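Local coordinates for protein putative alpha-N-acetylgalactosaminidase (Bacillus halodurans C-125, PDB 3CC1) that probably cleaves terminal alpha-linked N-acetylgalactosamine residues from glycans and glycoconjugates by hydrolysis, at residues D242-W247 with G278-R283; D299-M304 with L329-N334; M304-A309 with E335-I340. All coordinates share one frame; numbering follows the deposited sequence. Where two conformers were deposited one is given.

Contact 1 of 3, residues D242-W247 with G278-R283; sequences DFWDDW and GHIGIR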
ATOM      1  N   ASP A 242      11.982   0.469 -16.686  1.00 26.98           N
ATOM      2  CA  ASP A 242      13.082  -0.440 -16.812  1.00 26.54           C
ATOM      3  C   ASP A 242      14.058  -0.250 -15.656  1.00 25.54           C
ATOM      4  O   ASP A 242      14.242   0.865 -15.117  1.00 24.46           O
ATOM      5  CB  ASP A 242      13.783  -0.250 -18.146  1.00 26.46           C
ATOM      6  CG  ASP A 242      12.968  -0.826 -19.302  1.00 29.95           C
ATOM      7  OD1 ASP A 242      12.632  -2.046 -19.258  1.00 33.45           O
ATOM      8  OD2 ASP A 242      12.661  -0.057 -20.226  1.00 31.39           O
ATOM      9  N   PHE A 243      14.688  -1.361 -15.307  1.00 24.25           N
ATOM     10  CA  PHE A 243      15.646  -1.379 -14.250  1.00 22.74           C
ATOM     11  C   PHE A 243      16.885  -0.625 -14.651  1.00 21.81           C
ATOM     12  O   PHE A 243      17.451  -0.807 -15.746  1.00 21.44           O
ATOM     13  CB  PHE A 243      15.937  -2.799 -13.760  1.00 23.21           C
ATOM     14  CG  PHE A 243      16.762  -2.810 -12.526  1.00 22.09           C
ATOM     15  CD1 PHE A 243      16.214  -2.416 -11.321  1.00 22.87           C
ATOM     16  CD2 PHE A 243      18.106  -3.136 -12.574  1.00 21.87           C
ATOM     17  CE1 PHE A 243      16.975  -2.386 -10.186  1.00 22.09           C
ATOM     18  CE2 PHE A 243      18.864  -3.097 -11.448  1.00 22.89           C
ATOM     19  CZ  PHE A 243      18.297  -2.696 -10.232  1.00 22.12           C
ATOM     20  N   TRP A 244      17.291   0.243 -13.720  1.00 22.18           N
ATOM     21  CA  TRP A 244      18.494   1.057 -13.815  1.00 21.10           C
ATOM     22  C   TRP A 244      19.162   1.244 -12.443  1.00 21.81           C
ATOM     23  O   TRP A 244      18.647   0.809 -11.400  1.00 22.29           O
ATOM     24  CB  TRP A 244      18.166   2.452 -14.416  1.00 21.31           C
ATOM     25  CG  TRP A 244      18.128   2.526 -15.887  1.00 21.45           C
ATOM     26  CD1 TRP A 244      17.019   2.609 -16.684  1.00 21.95           C
ATOM     27  CD2 TRP A 244      19.249   2.552 -16.772  1.00 22.71           C
ATOM     28  NE1 TRP A 244      17.381   2.691 -17.995  1.00 21.87           N
ATOM     29  CE2 TRP A 244      18.745   2.654 -18.082  1.00 19.91           C
ATOM     30  CE3 TRP A 244      20.629   2.498 -16.585  1.00 21.34           C
ATOM     31  CZ2 TRP A 244      19.569   2.698 -19.199  1.00 19.78           C
ATOM     32  CZ3 TRP A 244      21.436   2.544 -17.679  1.00 19.59           C
ATOM     33  CH2 TRP A 244      20.900   2.676 -18.987  1.00 19.04           C
ATOM     34  N   ASP A 245      20.309   1.923 -12.471  1.00 21.44           N
ATOM     35  CA  ASP A 245      21.115   2.260 -11.256  1.00 21.28           C
ATOM     36  C   ASP A 245      20.488   3.391 -10.426  1.00 22.34           C
ATOM     37  O   ASP A 245      21.026   4.513 -10.311  1.00 21.90           O
ATOM     38  CB  ASP A 245      22.588   2.572 -11.618  1.00 21.88           C
ATOM     39  CG  ASP A 245      22.735   3.661 -12.664  1.00 20.73           C
ATOM     40  OD1 ASP A 245      21.919   3.738 -13.623  1.00 21.26           O
ATOM     41  OD2 ASP A 245      23.689   4.432 -12.542  1.00 20.35           O
ATOM     42  N   ASP A 246      19.305   3.106  -9.901  0.50 22.26           N
ATOM     43  CA  ASP A 246      18.672   3.991  -8.927  0.50 22.86           C
ATOM     44  C   ASP A 246      18.074   3.170  -7.819  0.50 22.33           C
ATOM     45  O   ASP A 246      17.407   2.167  -8.063  0.50 22.27           O
ATOM     46  CB  ASP A 246      17.585   4.862  -9.553  0.50 23.19           C
ATOM     47  CG  ASP A 246      17.073   5.934  -8.582  0.50 26.56           C
ATOM     48  OD1 ASP A 246      16.108   5.640  -7.825  0.50 30.61           O
ATOM     49  OD2 ASP A 246      17.613   7.076  -8.599  0.50 29.76           O
ATOM     50  N   TRP A 247      18.358   3.574  -6.594  1.00 21.70           N
ATOM     51  CA  TRP A 247      17.905   2.796  -5.441  1.00 21.67           C
ATOM     52  C   TRP A 247      16.396   2.612  -5.425  1.00 21.74           C
ATOM     53  O   TRP A 247      15.893   1.581  -5.000  1.00 20.80           O
ATOM     54  CB  TRP A 247      18.351   3.416  -4.120  1.00 22.01           C
ATOM     55  CG  TRP A 247      17.759   2.714  -2.941  1.00 21.15           C
ATOM     56  CD1 TRP A 247      16.845   3.205  -2.083  1.00 21.22           C
ATOM     57  CD2 TRP A 247      18.034   1.368  -2.515  1.00 21.74           C
ATOM     58  NE1 TRP A 247      16.542   2.262  -1.127  1.00 22.66           N
ATOM     59  CE2 TRP A 247      17.236   1.116  -1.382  1.00 21.14           C
ATOM     60  CE3 TRP A 247      18.859   0.360  -2.983  1.00 20.62           C
ATOM     61  CZ2 TRP A 247      17.264  -0.099  -0.694  1.00 20.93           C
ATOM     62  CZ3 TRP A 247      18.883  -0.861  -2.282  1.00 22.81           C
ATOM     63  CH2 TRP A 247      18.090  -1.071  -1.172  1.00 21.76           C
ATOM     64  N   GLY A 278      29.340  -0.991 -13.586  1.00 23.88           N
ATOM     65  CA  GLY A 278      30.491  -0.457 -14.291  1.00 23.04           C
ATOM     66  C   GLY A 278      30.133   0.766 -15.096  1.00 22.58           C
ATOM     67  O   GLY A 278      29.384   1.597 -14.657  1.00 21.30           O
ATOM     68  N   HIS A 279      30.723   0.857 -16.284  1.00 22.90           N
ATOM     69  CA  HIS A 279      30.598   2.024 -17.171  1.00 22.25           C
ATOM     70  C   HIS A 279      29.369   1.907 -18.093  1.00 21.80           C
ATOM     71  O   HIS A 279      29.295   1.067 -18.998  1.00 21.99           O
ATOM     72  CB  HIS A 279      31.900   2.202 -17.962  1.00 22.83           C
ATOM     73  CG  HIS A 279      31.996   3.502 -18.722  1.00 22.84           C
ATOM     74  ND1 HIS A 279      32.924   3.695 -19.724  1.00 24.06           N
ATOM     75  CD2 HIS A 279      31.286   4.653 -18.642  1.00 26.15           C
ATOM     76  CE1 HIS A 279      32.794   4.922 -20.214  1.00 25.32           C
ATOM     77  NE2 HIS A 279      31.799   5.523 -19.583  1.00 23.93           N
ATOM     78  N   ILE A 280      28.411   2.780 -17.827  1.00 20.89           N
ATOM     79  CA  ILE A 280      27.104   2.769 -18.462  1.00 20.77           C
ATOM     80  C   ILE A 280      26.760   4.173 -18.911  1.00 20.78           C
ATOM     81  O   ILE A 280      27.448   5.121 -18.554  1.00 19.52           O
ATOM     82  CB  ILE A 280      25.988   2.202 -17.496  1.00 21.64           C
ATOM     83  CG1 ILE A 280      25.907   3.002 -16.196  1.00 19.93           C
ATOM     84  CG2 ILE A 280      26.221   0.727 -17.199  1.00 18.63           C
ATOM     85  CD1 ILE A 280      24.899   2.449 -15.147  1.00 17.59           C
ATOM     86  N   GLY A 281      25.700   4.295 -19.710  1.00 20.75           N
ATOM     87  CA  GLY A 281      25.166   5.575 -20.116  1.00 21.34           C
ATOM     88  C   GLY A 281      25.995   6.305 -21.151  1.00 22.02           C
ATOM     89  O   GLY A 281      25.899   7.522 -21.276  1.00 22.28           O
ATOM     90  N   ILE A 282      26.816   5.563 -21.900  1.00 21.88           N
ATOM     91  CA  ILE A 282      27.759   6.171 -22.858  1.00 21.65           C
ATOM     92  C   ILE A 282      26.984   6.857 -23.985  1.00 22.26           C
ATOM     93  O   ILE A 282      27.239   8.013 -24.302  1.00 21.11           O
ATOM     94  CB  ILE A 282      28.802   5.155 -23.369  1.00 21.75           C
ATOM     95  CG1 ILE A 282      29.597   4.609 -22.182  1.00 21.67           C
ATOM     96  CG2 ILE A 282      29.783   5.786 -24.381  1.00 20.41           C
ATOM     97  CD1 ILE A 282      30.524   3.476 -22.514  1.00 18.04           C
ATOM     98  N   ARG A 283      26.011   6.150 -24.559  1.00 22.12           N
ATOM     99  CA  ARG A 283      25.067   6.742 -25.493  1.00 22.70           C
ATOM    100  C   ARG A 283      23.717   6.192 -25.083  1.00 23.54           C
ATOM    101  O   ARG A 283      23.371   5.097 -25.433  1.00 24.38           O
ATOM    102  CB  ARG A 283      25.394   6.394 -26.951  1.00 22.52           C
ATOM    103  CG  ARG A 283      26.775   6.906 -27.429  1.00 22.12           C
ATOM    104  CD  ARG A 283      26.999   6.762 -28.929  1.00 21.95           C
ATOM    105  NE  ARG A 283      26.750   5.397 -29.418  1.00 19.61           N
ATOM    106  CZ  ARG A 283      27.639   4.416 -29.456  1.00 19.52           C
ATOM    107  NH1 ARG A 283      28.862   4.613 -29.010  1.00 20.41           N
ATOM    108  NH2 ARG A 283      27.300   3.228 -29.958  1.00 20.80           N
TER
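Where the loop leading from strand 240-241 into helix 247-262 meets the small antiparallel pair 279-280/292-293, Ile280 sets its terminal methyl against both Asp245 and Trp244. The touching atom is Ile280 CD1 in both cases, but the two surfaces it meets differ. On Asp245 it lies over the flat of the carboxylate, nearly as far from one oxygen as from the other: 3.6 Å from Ile280 CD1 to Asp245 OD1 and 3.5 Å to Asp245 OD2. On Trp244 the same methyl comes to the rim of the indole, close to the ring plane, with CZ3 of Trp244 4.3 Å from CD1 of Ile280. No hydrogen bond crosses, and the contact is one of van der Waals packing.

Two torsions bring the partners together. Asp245 places CG between its own N and carbonyl carbon (chi1 55°), while Ile280 does likewise with CG1 and then runs CD1 straight out (chi2 -176°), so the two side chains approach from opposite directions and bridge backbones whose nearest CA atoms, Asp245 and Ile280, are 9.4 Å apart. Asp245 is also the centre of an inverse gamma turn, closed by a weak bond from Asp246 N to Trp244 O.

The polar edges are served from outside: Asp245 OD1 forms a salt bridge with Arg292, the backbone partner of Ile280 on the paired strand, and Trp244 NE1 bonds to Asp286. Arg292 therefore links the carboxylate to the strand pair that presents the methyl. Asp246 then stands at the N-cap of helix 247-262. The packing of the segment after strand 240-241, probably a barrel strand, on the antiparallel pair 279-280/292-293 is consistent with the excursions at the strand ends of TIM-barrel glycosidases of the alpha-galactosidase A family.

Contact 2 of 3, residues D299-M304 with L329-N334; sequences DEQLTM and LSLLTN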
ATOM      1  N   ASP A 299      27.592  -1.533  -1.681  1.00 22.81           N
ATOM      2  CA  ASP A 299      26.606  -2.279  -0.920  1.00 22.26           C
ATOM      3  C   ASP A 299      25.357  -2.595  -1.787  1.00 21.72           C
ATOM      4  O   ASP A 299      24.779  -3.710  -1.753  1.00 21.63           O
ATOM      5  CB  ASP A 299      26.178  -1.546   0.338  1.00 22.61           C
ATOM      6  CG  ASP A 299      27.180  -1.654   1.483  1.00 25.20           C
ATOM      7  OD1 ASP A 299      28.126  -2.493   1.387  1.00 25.59           O
ATOM      8  OD2 ASP A 299      26.989  -0.887   2.471  1.00 26.22           O
ATOM      9  N   GLU A 300      24.904  -1.585  -2.517  1.00 21.40           N
ATOM     10  CA  GLU A 300      23.751  -1.738  -3.394  1.00 20.81           C
ATOM     11  C   GLU A 300      23.973  -2.706  -4.518  1.00 20.37           C
ATOM     12  O   GLU A 300      23.067  -3.426  -4.891  1.00 20.09           O
ATOM     13  CB  GLU A 300      23.321  -0.363  -3.950  1.00 20.99           C
ATOM     14  CG  GLU A 300      22.685   0.494  -2.867  1.00 20.54           C
ATOM     15  CD  GLU A 300      22.524   1.967  -3.291  1.00 21.38           C
ATOM     16  OE1 GLU A 300      23.153   2.383  -4.276  1.00 21.13           O
ATOM     17  OE2 GLU A 300      21.783   2.707  -2.592  1.00 23.64           O
ATOM     18  N   GLN A 301      25.165  -2.676  -5.107  1.00 21.10           N
ATOM     19  CA  GLN A 301      25.533  -3.584  -6.185  1.00 21.34           C
ATOM     20  C   GLN A 301      25.457  -5.060  -5.695  1.00 22.31           C
ATOM     21  O   GLN A 301      24.878  -5.925  -6.361  1.00 21.96           O
ATOM     22  CB  GLN A 301      26.945  -3.260  -6.711  1.00 21.83           C
ATOM     23  CG  GLN A 301      27.082  -1.868  -7.420  1.00 21.84           C
ATOM     24  CD  GLN A 301      28.500  -1.545  -7.804  1.00 24.00           C
ATOM     25  OE1 GLN A 301      29.221  -2.413  -8.325  1.00 24.18           O
ATOM     26  NE2 GLN A 301      28.930  -0.291  -7.551  1.00 21.85           N
ATOM     27  N   LEU A 302      26.016  -5.329  -4.518  1.00 22.49           N
ATOM     28  CA  LEU A 302      25.943  -6.682  -3.922  1.00 23.39           C
ATOM     29  C   LEU A 302      24.514  -7.070  -3.564  1.00 23.06           C
ATOM     30  O   LEU A 302      24.121  -8.189  -3.750  1.00 23.21           O
ATOM     31  CB  LEU A 302      26.802  -6.786  -2.672  1.00 23.50           C
ATOM     32  CG  LEU A 302      28.303  -6.666  -2.910  1.00 25.96           C
ATOM     33  CD1 LEU A 302      29.017  -6.527  -1.584  1.00 26.74           C
ATOM     34  CD2 LEU A 302      28.862  -7.843  -3.659  1.00 25.91           C
ATOM     35  N   THR A 303      23.745  -6.094  -3.093  1.00 23.31           N
ATOM     36  CA  THR A 303      22.333  -6.296  -2.788  1.00 22.75           C
ATOM     37  C   THR A 303      21.548  -6.742  -4.024  1.00 22.45           C
ATOM     38  O   THR A 303      20.789  -7.719  -3.972  1.00 21.83           O
ATOM     39  CB  THR A 303      21.703  -5.048  -2.091  1.00 22.61           C
ATOM     40  OG1 THR A 303      22.186  -4.998  -0.730  1.00 23.12           O
ATOM     41  CG2 THR A 303      20.180  -5.102  -2.114  1.00 20.08           C
HETATM   42  N   MSE A 304      21.798  -6.075  -5.138  1.00 21.46           N
HETATM   43  CA  MSE A 304      21.193  -6.443  -6.387  1.00 21.83           C
HETATM   44  C   MSE A 304      21.628  -7.840  -6.820  1.00 20.98           C
HETATM   45  O   MSE A 304      20.806  -8.656  -7.173  1.00 20.63           O
HETATM   46  CB  MSE A 304      21.535  -5.416  -7.490  1.00 21.36           C
HETATM   47  CG  MSE A 304      21.013  -5.862  -8.864  1.00 23.52           C
HETATM   48 SE   MSE A 304      21.895  -4.843 -10.234  0.75 23.40          SE
HETATM   49  CE  MSE A 304      23.650  -5.597  -9.989  1.00 26.88           C
ATOM     50  N   LEU A 329      34.824  -6.626 -11.943  1.00 24.39           N
ATOM     51  CA  LEU A 329      35.156  -7.943 -12.458  1.00 24.82           C
ATOM     52  C   LEU A 329      34.967  -9.001 -11.361  1.00 24.84           C
ATOM     53  O   LEU A 329      34.530 -10.135 -11.623  1.00 24.47           O
ATOM     54  CB  LEU A 329      36.613  -7.966 -13.013  1.00 24.93           C
ATOM     55  CG  LEU A 329      37.052  -9.343 -13.533  1.00 24.10           C
ATOM     56  CD1 LEU A 329      36.111  -9.820 -14.640  1.00 21.42           C
ATOM     57  CD2 LEU A 329      38.482  -9.358 -14.010  1.00 25.73           C
ATOM     58  N   SER A 330      35.276  -8.627 -10.129  1.00 25.24           N
ATOM     59  CA  SER A 330      35.151  -9.565  -8.998  1.00 24.93           C
ATOM     60  C   SER A 330      33.680  -9.895  -8.723  1.00 24.89           C
ATOM     61  O   SER A 330      33.383 -11.002  -8.330  1.00 24.14           O
ATOM     62  CB  SER A 330      35.834  -9.011  -7.740  1.00 25.84           C
ATOM     63  OG  SER A 330      34.996  -8.035  -7.110  1.00 26.82           O
ATOM     64  N   LEU A 331      32.750  -8.961  -9.008  1.00 24.57           N
ATOM     65  CA  LEU A 331      31.317  -9.260  -8.910  1.00 24.31           C
ATOM     66  C   LEU A 331      30.851 -10.320  -9.898  1.00 24.72           C
ATOM     67  O   LEU A 331      29.778 -10.928  -9.715  1.00 24.71           O
ATOM     68  CB  LEU A 331      30.455  -8.007  -9.166  1.00 24.78           C
ATOM     69  CG  LEU A 331      30.449  -6.823  -8.225  1.00 26.84           C
ATOM     70  CD1 LEU A 331      29.318  -5.839  -8.654  1.00 26.43           C
ATOM     71  CD2 LEU A 331      30.266  -7.174  -6.809  1.00 27.49           C
ATOM     72  N   LEU A 332      31.634 -10.520 -10.960  1.00 24.41           N
ATOM     73  CA  LEU A 332      31.232 -11.393 -12.082  1.00 24.09           C
ATOM     74  C   LEU A 332      31.852 -12.770 -12.038  1.00 24.18           C
ATOM     75  O   LEU A 332      31.462 -13.672 -12.789  1.00 24.74           O
ATOM     76  CB  LEU A 332      31.589 -10.735 -13.415  1.00 23.99           C
ATOM     77  CG  LEU A 332      31.039  -9.302 -13.628  1.00 24.00           C
ATOM     78  CD1 LEU A 332      31.358  -8.791 -15.057  1.00 21.37           C
ATOM     79  CD2 LEU A 332      29.566  -9.247 -13.322  1.00 22.94           C
ATOM     80  N   THR A 333      32.826 -12.937 -11.153  1.00 23.69           N
ATOM     81  CA  THR A 333      33.683 -14.130 -11.163  1.00 23.47           C
ATOM     82  C   THR A 333      33.676 -14.846  -9.810  1.00 23.69           C
ATOM     83  O   THR A 333      34.563 -15.611  -9.502  1.00 23.11           O
ATOM     84  CB  THR A 333      35.119 -13.739 -11.551  1.00 23.72           C
ATOM     85  OG1 THR A 333      35.598 -12.741 -10.628  1.00 23.24           O
ATOM     86  CG2 THR A 333      35.145 -13.183 -13.010  1.00 22.56           C
ATOM     87  N   ASN A 334      32.661 -14.583  -9.007  1.00 23.17           N
ATOM     88  CA  ASN A 334      32.486 -15.302  -7.753  1.00 23.42           C
ATOM     89  C   ASN A 334      31.654 -16.567  -7.970  1.00 22.30           C
ATOM     90  O   ASN A 334      30.431 -16.518  -8.183  1.00 22.42           O
ATOM     91  CB  ASN A 334      31.827 -14.401  -6.698  1.00 23.44           C
ATOM     92  CG  ASN A 334      31.811 -15.046  -5.326  1.00 23.90           C
ATOM     93  OD1 ASN A 334      31.289 -16.133  -5.167  1.00 24.75           O
ATOM     94  ND2 ASN A 334      32.373 -14.373  -4.341  1.00 24.81           N
TER
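Leu331 divides its two methyls between Gln301 and Leu302, neighbours on helix 298-310. With CG of Leu331 anti to its carbonyl carbon (chi1 -67°), both methyls reach toward that helix. CD1 of Leu331 lies 3.4 Å from the amide oxygen OE1 of Gln301 and 4.0 Å from Gln301 CB, while CD2 of Leu331 meets CD2 of Leu302 at 3.5 Å, methyl against methyl. Leu302 sets off alongside, and only its CD2 end comes near. The glutamine is extended beyond CG (chi2 175°) and lies across the leucine at about a right angle. Its amide is held at both ends by other residues: NE2 donates to Phe296 O, and OE1 accepts from Trp327 NE1, which fixes the rotation of the group that Leu331 touches.

Further on, Thr333 OG1 bonds back to Leu329 O at 3.0 Å, tilted from the carbonyl plane, and Leu332 N reaches the same oxygen from the opposite face. Asn334 OD1 then caps Ile337 N as helix 335-343 begins. Helix 326-332 thus packs beside helix 298-310, which also meets helix 247-262 through Glu300, Thr303 and Met304, and whose Leu302 touches Trp401.

Contact 3 of 3, residues M304-A309 with E335-I340; sequences MMNLWA and EGILSI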
HETATM    1  N   MSE A 304      21.798  -6.075  -5.138  1.00 21.46           N
HETATM    2  CA  MSE A 304      21.193  -6.443  -6.387  1.00 21.83           C
HETATM    3  C   MSE A 304      21.628  -7.840  -6.820  1.00 20.98           C
HETATM    4  O   MSE A 304      20.806  -8.656  -7.173  1.00 20.63           O
HETATM    5  CB  MSE A 304      21.535  -5.416  -7.490  1.00 21.36           C
HETATM    6  CG  MSE A 304      21.013  -5.862  -8.864  1.00 23.52           C
HETATM    7 SE   MSE A 304      21.895  -4.843 -10.234  0.75 23.40          SE
HETATM    8  CE  MSE A 304      23.650  -5.597  -9.989  1.00 26.88           C
HETATM    9  N   MSE A 305      22.930  -8.104  -6.785  1.00 20.48           N
HETATM   10  CA  MSE A 305      23.433  -9.402  -7.191  1.00 21.39           C
HETATM   11  C   MSE A 305      22.825 -10.518  -6.340  1.00 21.33           C
HETATM   12  O   MSE A 305      22.490 -11.595  -6.846  1.00 21.63           O
HETATM   13  CB  MSE A 305      24.960  -9.466  -7.111  1.00 20.86           C
HETATM   14  CG  MSE A 305      25.695  -8.597  -8.115  1.00 23.85           C
HETATM   15 SE   MSE A 305      25.366  -9.134  -9.960  0.75 22.34          SE
HETATM   16  CE  MSE A 305      26.228 -10.875  -9.952  1.00 22.16           C
ATOM     17  N   ASN A 306      22.626 -10.242  -5.054  1.00 21.99           N
ATOM     18  CA  ASN A 306      22.135 -11.264  -4.121  1.00 20.99           C
ATOM     19  C   ASN A 306      20.696 -11.679  -4.459  1.00 20.70           C
ATOM     20  O   ASN A 306      20.361 -12.850  -4.462  1.00 20.08           O
ATOM     21  CB  ASN A 306      22.238 -10.785  -2.663  1.00 21.54           C
ATOM     22  CG  ASN A 306      23.674 -10.829  -2.125  1.00 21.71           C
ATOM     23  OD1 ASN A 306      24.501 -11.638  -2.576  1.00 20.97           O
ATOM     24  ND2 ASN A 306      23.969  -9.974  -1.161  1.00 23.37           N
ATOM     25  N   LEU A 307      19.847 -10.706  -4.731  1.00 19.98           N
ATOM     26  CA  LEU A 307      18.447 -10.971  -5.045  1.00 20.86           C
ATOM     27  C   LEU A 307      18.310 -11.660  -6.409  1.00 21.73           C
ATOM     28  O   LEU A 307      17.542 -12.641  -6.569  1.00 22.79           O
ATOM     29  CB  LEU A 307      17.613  -9.653  -5.005  1.00 21.11           C
ATOM     30  CG  LEU A 307      16.173  -9.806  -5.503  1.00 21.68           C
ATOM     31  CD1 LEU A 307      15.434 -10.801  -4.597  1.00 23.36           C
ATOM     32  CD2 LEU A 307      15.394  -8.441  -5.607  1.00 21.86           C
ATOM     33  N   TRP A 308      19.041 -11.147  -7.395  1.00 21.80           N
ATOM     34  CA  TRP A 308      19.066 -11.696  -8.747  1.00 22.11           C
ATOM     35  C   TRP A 308      19.569 -13.139  -8.713  1.00 21.66           C
ATOM     36  O   TRP A 308      19.029 -13.995  -9.368  1.00 21.70           O
ATOM     37  CB  TRP A 308      19.994 -10.902  -9.681  1.00 22.22           C
ATOM     38  CG  TRP A 308      19.419  -9.716 -10.464  1.00 22.74           C
ATOM     39  CD1 TRP A 308      19.567  -9.504 -11.797  1.00 23.76           C
ATOM     40  CD2 TRP A 308      18.679  -8.575  -9.962  1.00 23.59           C
ATOM     41  NE1 TRP A 308      18.968  -8.328 -12.168  1.00 22.13           N
ATOM     42  CE2 TRP A 308      18.421  -7.732 -11.064  1.00 22.62           C
ATOM     43  CE3 TRP A 308      18.195  -8.200  -8.711  1.00 21.48           C
ATOM     44  CZ2 TRP A 308      17.736  -6.541 -10.941  1.00 23.76           C
ATOM     45  CZ3 TRP A 308      17.499  -6.988  -8.592  1.00 24.79           C
ATOM     46  CH2 TRP A 308      17.274  -6.187  -9.701  1.00 23.02           C
ATOM     47  N   ALA A 309      20.593 -13.389  -7.926  1.00 21.91           N
ATOM     48  CA  ALA A 309      21.134 -14.765  -7.769  1.00 21.86           C
ATOM     49  C   ALA A 309      20.110 -15.720  -7.160  1.00 22.12           C
ATOM     50  O   ALA A 309      19.814 -16.752  -7.723  1.00 22.17           O
ATOM     51  CB  ALA A 309      22.411 -14.759  -6.903  1.00 21.45           C
ATOM     52  N   GLU A 335      32.333 -17.698  -7.962  1.00 22.14           N
ATOM     53  CA  GLU A 335      31.720 -18.955  -8.389  1.00 22.50           C
ATOM     54  C   GLU A 335      30.626 -19.381  -7.423  1.00 22.25           C
ATOM     55  O   GLU A 335      29.621 -19.985  -7.813  1.00 23.33           O
ATOM     56  CB  GLU A 335      32.777 -20.057  -8.600  1.00 22.16           C
ATOM     57  N   GLY A 336      30.790 -19.041  -6.156  1.00 22.56           N
ATOM     58  CA  GLY A 336      29.758 -19.312  -5.164  1.00 22.52           C
ATOM     59  C   GLY A 336      28.434 -18.627  -5.456  1.00 22.56           C
ATOM     60  O   GLY A 336      27.396 -19.251  -5.399  1.00 22.35           O
ATOM     61  N   ILE A 337      28.489 -17.343  -5.782  1.00 22.72           N
ATOM     62  CA  ILE A 337      27.286 -16.569  -6.149  1.00 23.33           C
ATOM     63  C   ILE A 337      26.648 -17.082  -7.444  1.00 23.16           C
ATOM     64  O   ILE A 337      25.443 -17.209  -7.558  1.00 23.91           O
ATOM     65  CB  ILE A 337      27.635 -15.036  -6.294  1.00 22.96           C
ATOM     66  CG1 ILE A 337      28.066 -14.460  -4.931  1.00 25.66           C
ATOM     67  CG2 ILE A 337      26.518 -14.241  -6.941  1.00 22.99           C
ATOM     68  CD1 ILE A 337      27.022 -14.576  -3.743  1.00 26.02           C
ATOM     69  N   LEU A 338      27.474 -17.317  -8.448  1.00 23.61           N
ATOM     70  CA  LEU A 338      26.991 -17.765  -9.736  1.00 23.28           C
ATOM     71  C   LEU A 338      26.366 -19.129  -9.604  1.00 24.13           C
ATOM     72  O   LEU A 338      25.388 -19.463 -10.256  1.00 23.88           O
ATOM     73  CB  LEU A 338      28.129 -17.815 -10.753  1.00 23.53           C
ATOM     74  CG  LEU A 338      28.785 -16.467 -11.128  1.00 22.08           C
ATOM     75  CD1 LEU A 338      29.953 -16.704 -12.135  1.00 20.69           C
ATOM     76  CD2 LEU A 338      27.717 -15.465 -11.612  1.00 20.49           C
ATOM     77  N   SER A 339      26.941 -19.937  -8.732  1.00 24.33           N
ATOM     78  CA  SER A 339      26.383 -21.245  -8.512  1.00 25.06           C
ATOM     79  C   SER A 339      24.967 -21.213  -7.867  1.00 23.60           C
ATOM     80  O   SER A 339      24.107 -22.065  -8.145  1.00 23.97           O
ATOM     81  CB  SER A 339      27.371 -22.052  -7.699  1.00 26.07           C
ATOM     82  OG  SER A 339      26.711 -23.199  -7.252  1.00 31.84           O
ATOM     83  N   ILE A 340      24.702 -20.204  -7.053  1.00 22.86           N
ATOM     84  CA  ILE A 340      23.336 -20.009  -6.521  1.00 22.60           C
ATOM     85  C   ILE A 340      22.379 -19.767  -7.697  1.00 22.66           C
ATOM     86  O   ILE A 340      21.348 -20.442  -7.827  1.00 21.61           O
ATOM     87  CB  ILE A 340      23.256 -18.865  -5.460  1.00 22.06           C
ATOM     88  CG1 ILE A 340      24.130 -19.230  -4.269  1.00 22.84           C
ATOM     89  CG2 ILE A 340      21.823 -18.616  -5.022  1.00 20.94           C
ATOM     90  CD1 ILE A 340      24.487 -18.110  -3.342  1.00 21.77           C
TER
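Met305, a selenomethionine, is the first residue of 304-309 to lean toward the second helix; its CE ends 4.5 Å from CG2 of Ile337.

Asn306 sets off away from helix 335-343, yet its amide oxygen comes back, and OD1 lies 4.0 Å from CD1 of Ile337, the two side chains lying obliquely to each other. Both ends of that buried amide are bonded, ND2 to Ser424 and OD1 to Trp401, so the methyl merely rests beside an oxygen whose position is already set. Ile337 brings CD1 there by keeping CG1 on the side of its backbone N (chi1 -65°), which leaves CG2 for the alanine one turn further along.

Segments 304-309 and 335-340 run in broadly the same direction, 38° apart, with axes approaching to 9.4 Å. Between them the chain passes through strand 315-317 and helix 326-332; the roughly parallel course is consistent with the beta/alpha repeat of the TIM-barrel clan. Their outer side faces the C-terminal beta sandwich: Asn306, Ile337 and Ile340 all touch Met426 of strand 424-431. Gly336, on the same helix as the two isoleucines, lines the pocket that holds a bound polyether.

Trp308 points off to another neighbour, its NE1 bonding to Gly273 O and its ring meeting that of Phe243; over one face of the indole, offset toward the rim, Met304 of the same helix lays its CG 3.5 Å above the plane. Ala309 closes the run, and its small side chain permits the close approach of the backbones: its CA lies 5.8 Å from that of Ile340. CB of Ala309 sits 4.1 Å from CG2 of Ile337, and the carbonyl oxygen of Ala309 lies 3.8 Å from CG2 of Ile340.

Contacts 2 and 3 lie side by side, their centres 8 Å apart, and share helix 298-310, with Met304 common to both. Its first half meets helix 326-332 and its second half helix 335-343, which follow each other in the chain, so the paired segments alternate along the sequence. Contact 1 is complete before either begins, and its centre is 15 Å from contact 2 and 20 Å from contact 3. Phe243 nevertheless spans the gap, its CE2 packing on Met304 SE. The three thus form a continuous run of packing from the segment after strand 240-241, through helix 298-310, to the helices beside the C-terminal beta sandwich, in what is probably a TIM-barrel domain.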